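Local coordinates for protein phosphoribosylformylglycinamidine cyclo-ligase (Thermus thermophilus HB8, PDB 5AVM) that probably closes the imidazole ring of 5-aminoimidazole ribonucleotide from its formylglycinamidine precursor, using ATP, in de novo purine biosynthesis, at residues V171-A176 against P259-E264. Residues are numbered along the deposited sequence; the frame is centred on the assembly and turned at random.
Sequences VREGDA and PGLGAE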
ATOM      1  N   VAL B 171     -27.682   7.138  -8.821  1.00 42.86           N
ATOM      2  CA  VAL B 171     -27.784   7.737 -10.143  1.00 44.49           C
ATOM      3  C   VAL B 171     -29.121   7.404 -10.811  1.00 46.60           C
ATOM      4  O   VAL B 171     -29.554   6.247 -10.837  1.00 46.86           O
ATOM      5  CB  VAL B 171     -26.636   7.264 -11.056  1.00 43.15           C
ATOM      6  CG1 VAL B 171     -26.901   7.692 -12.483  1.00 42.46           C
ATOM      7  CG2 VAL B 171     -25.317   7.838 -10.569  1.00 40.28           C
ATOM      8  N   ARG B 172     -29.770   8.435 -11.340  1.00 47.79           N
ATOM      9  CA  ARG B 172     -31.049   8.283 -12.018  1.00 49.93           C
ATOM     10  C   ARG B 172     -30.861   8.763 -13.454  1.00 49.89           C
ATOM     11  O   ARG B 172     -29.888   9.450 -13.761  1.00 49.78           O
ATOM     12  CB  ARG B 172     -32.113   9.125 -11.312  1.00 52.11           C
ATOM     13  CG  ARG B 172     -32.293   8.787  -9.836  1.00 55.24           C
ATOM     14  CD  ARG B 172     -33.129   7.534  -9.630  1.00 58.87           C
ATOM     15  NE  ARG B 172     -34.546   7.787  -9.884  1.00 64.02           N
ATOM     16  CZ  ARG B 172     -35.511   6.880  -9.749  1.00 66.25           C
ATOM     17  NH1 ARG B 172     -35.218   5.643  -9.362  1.00 67.29           N
ATOM     18  NH2 ARG B 172     -36.774   7.212  -9.991  1.00 66.63           N
ATOM     19  N   GLU B 173     -31.781   8.394 -14.341  1.00 50.56           N
ATOM     20  CA  GLU B 173     -31.670   8.817 -15.730  1.00 50.24           C
ATOM     21  C   GLU B 173     -32.028  10.292 -15.846  1.00 48.49           C
ATOM     22  O   GLU B 173     -33.075  10.725 -15.362  1.00 47.37           O
ATOM     23  CB  GLU B 173     -32.606   8.011 -16.626  1.00 52.87           C
ATOM     24  CG  GLU B 173     -32.472   8.379 -18.097  1.00 56.63           C
ATOM     25  CD  GLU B 173     -33.695   8.010 -18.912  1.00 58.17           C
ATOM     26  OE1 GLU B 173     -34.093   6.823 -18.894  1.00 59.80           O
ATOM     27  OE2 GLU B 173     -34.255   8.911 -19.575  1.00 59.08           O
ATOM     28  N   GLY B 174     -31.149  11.057 -16.486  1.00 46.11           N
ATOM     29  CA  GLY B 174     -31.397  12.475 -16.650  1.00 43.94           C
ATOM     30  C   GLY B 174     -30.407  13.348 -15.909  1.00 42.90           C
ATOM     31  O   GLY B 174     -30.429  14.576 -16.029  1.00 43.52           O
ATOM     32  N   ASP B 175     -29.534  12.727 -15.127  1.00 41.61           N
ATOM     33  CA  ASP B 175     -28.544  13.499 -14.396  1.00 39.96           C
ATOM     34  C   ASP B 175     -27.617  14.232 -15.351  1.00 38.23           C
ATOM     35  O   ASP B 175     -27.441  13.836 -16.506  1.00 37.04           O
ATOM     36  CB  ASP B 175     -27.695  12.601 -13.491  1.00 40.17           C
ATOM     37  CG  ASP B 175     -28.422  12.184 -12.236  1.00 41.31           C
ATOM     38  OD1 ASP B 175     -29.232  12.991 -11.724  1.00 40.61           O
ATOM     39  OD2 ASP B 175     -28.167  11.058 -11.755  1.00 42.33           O
ATOM     40  N   ALA B 176     -27.024  15.306 -14.850  1.00 36.67           N
ATOM     41  CA  ALA B 176     -26.078  16.091 -15.619  1.00 34.82           C
ATOM     42  C   ALA B 176     -24.665  15.583 -15.308  1.00 33.58           C
ATOM     43  O   ALA B 176     -24.387  15.118 -14.199  1.00 32.67           O
ATOM     44  CB  ALA B 176     -26.202  17.563 -15.240  1.00 34.60           C
ATOM     45  N   PRO B 259     -26.787  -0.271 -13.854  1.00 45.31           N
ATOM     46  CA  PRO B 259     -27.129  -1.014 -15.068  1.00 46.15           C
ATOM     47  C   PRO B 259     -28.263  -0.341 -15.844  1.00 46.74           C
ATOM     48  O   PRO B 259     -29.206   0.190 -15.251  1.00 46.58           O
ATOM     49  CB  PRO B 259     -27.530  -2.383 -14.526  1.00 46.23           C
ATOM     50  CG  PRO B 259     -26.702  -2.512 -13.289  1.00 45.60           C
ATOM     51  CD  PRO B 259     -26.850  -1.148 -12.671  1.00 45.10           C
ATOM     52  N   GLY B 260     -28.156  -0.358 -17.171  1.00 47.60           N
ATOM     53  CA  GLY B 260     -29.182   0.237 -18.008  1.00 48.14           C
ATOM     54  C   GLY B 260     -29.059   1.737 -18.165  1.00 48.34           C
ATOM     55  O   GLY B 260     -30.015   2.412 -18.563  1.00 48.56           O
ATOM     56  N   LEU B 261     -27.878   2.263 -17.849  1.00 47.63           N
ATOM     57  CA  LEU B 261     -27.628   3.692 -17.961  1.00 45.21           C
ATOM     58  C   LEU B 261     -26.218   3.970 -18.464  1.00 44.63           C
ATOM     59  O   LEU B 261     -25.228   3.542 -17.870  1.00 45.16           O
ATOM     60  CB  LEU B 261     -27.860   4.380 -16.610  1.00 43.96           C
ATOM     61  CG  LEU B 261     -29.312   4.361 -16.116  1.00 42.45           C
ATOM     62  CD1 LEU B 261     -29.405   4.979 -14.741  1.00 42.22           C
ATOM     63  CD2 LEU B 261     -30.194   5.118 -17.099  1.00 42.96           C
ATOM     64  N   GLY B 262     -26.144   4.673 -19.589  1.00 44.36           N
ATOM     65  CA  GLY B 262     -24.870   5.026 -20.179  1.00 43.60           C
ATOM     66  C   GLY B 262     -24.765   6.532 -20.149  1.00 43.15           C
ATOM     67  O   GLY B 262     -25.720   7.201 -19.758  1.00 42.64           O
ATOM     68  N   ALA B 263     -23.621   7.074 -20.555  1.00 44.02           N
ATOM     69  CA  ALA B 263     -23.425   8.522 -20.544  1.00 44.29           C
ATOM     70  C   ALA B 263     -23.296   9.112 -21.943  1.00 44.85           C
ATOM     71  O   ALA B 263     -22.914   8.425 -22.888  1.00 44.09           O
ATOM     72  CB  ALA B 263     -22.196   8.875 -19.721  1.00 43.59           C
ATOM     73  N   GLU B 264     -23.608  10.399 -22.052  1.00 45.57           N
ATOM     74  CA  GLU B 264     -23.541  11.125 -23.315  1.00 46.05           C
ATOM     75  C   GLU B 264     -22.663  12.354 -23.112  1.00 45.22           C
ATOM     76  O   GLU B 264     -23.068  13.306 -22.449  1.00 45.70           O
ATOM     77  CB  GLU B 264     -24.948  11.552 -23.717  1.00 48.51           C
ATOM     78  CG  GLU B 264     -25.077  12.148 -25.095  1.00 51.71           C
ATOM     79  CD  GLU B 264     -26.513  12.529 -25.402  1.00 54.02           C
ATOM     80  OE1 GLU B 264     -26.973  13.585 -24.906  1.00 54.75           O
ATOM     81  OE2 GLU B 264     -27.182  11.755 -26.125  1.00 54.50           O
TER
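A type II beta turn from Arg172 to Asp175, leading into strand 176-181 of the C-terminal domain's mixed sheet, packs on the side chain of Leu261 near the start of strand 261-265. Strand 319-326 lies between these two strands in the sheet. Leu261 meets the turn with both methyls. CD2 lies 3.8 Å from CB of Glu173 and also touches its CG; the two side chains cross at about a right angle. CD1 lies 4.3 Å from CG1 of Val171 and 4.1 Å from the backbone O of Val171. With CG anti to the backbone N (chi1 -177°), CB and CG of Glu173 lie across the CD2 methyl of Leu261. The turn has its own brace: Arg172 N donates to Asp175 OD2 at 3.1 Å. It reaches that oxygen from above the carboxylate plane, 40° out of it. His239 ND1 also bonds that oxygen. Val324 of strand 319-326 also touches Leu261. Replacing Leu261 with alanine would probably open a gap beneath the turn and take away the methyl contacts to Val171 and to CB and CG of Glu173. No hydrogen bond joins the two segments directly: they meet through van der Waals contact, while each bonds through its backbone to strand 319-326.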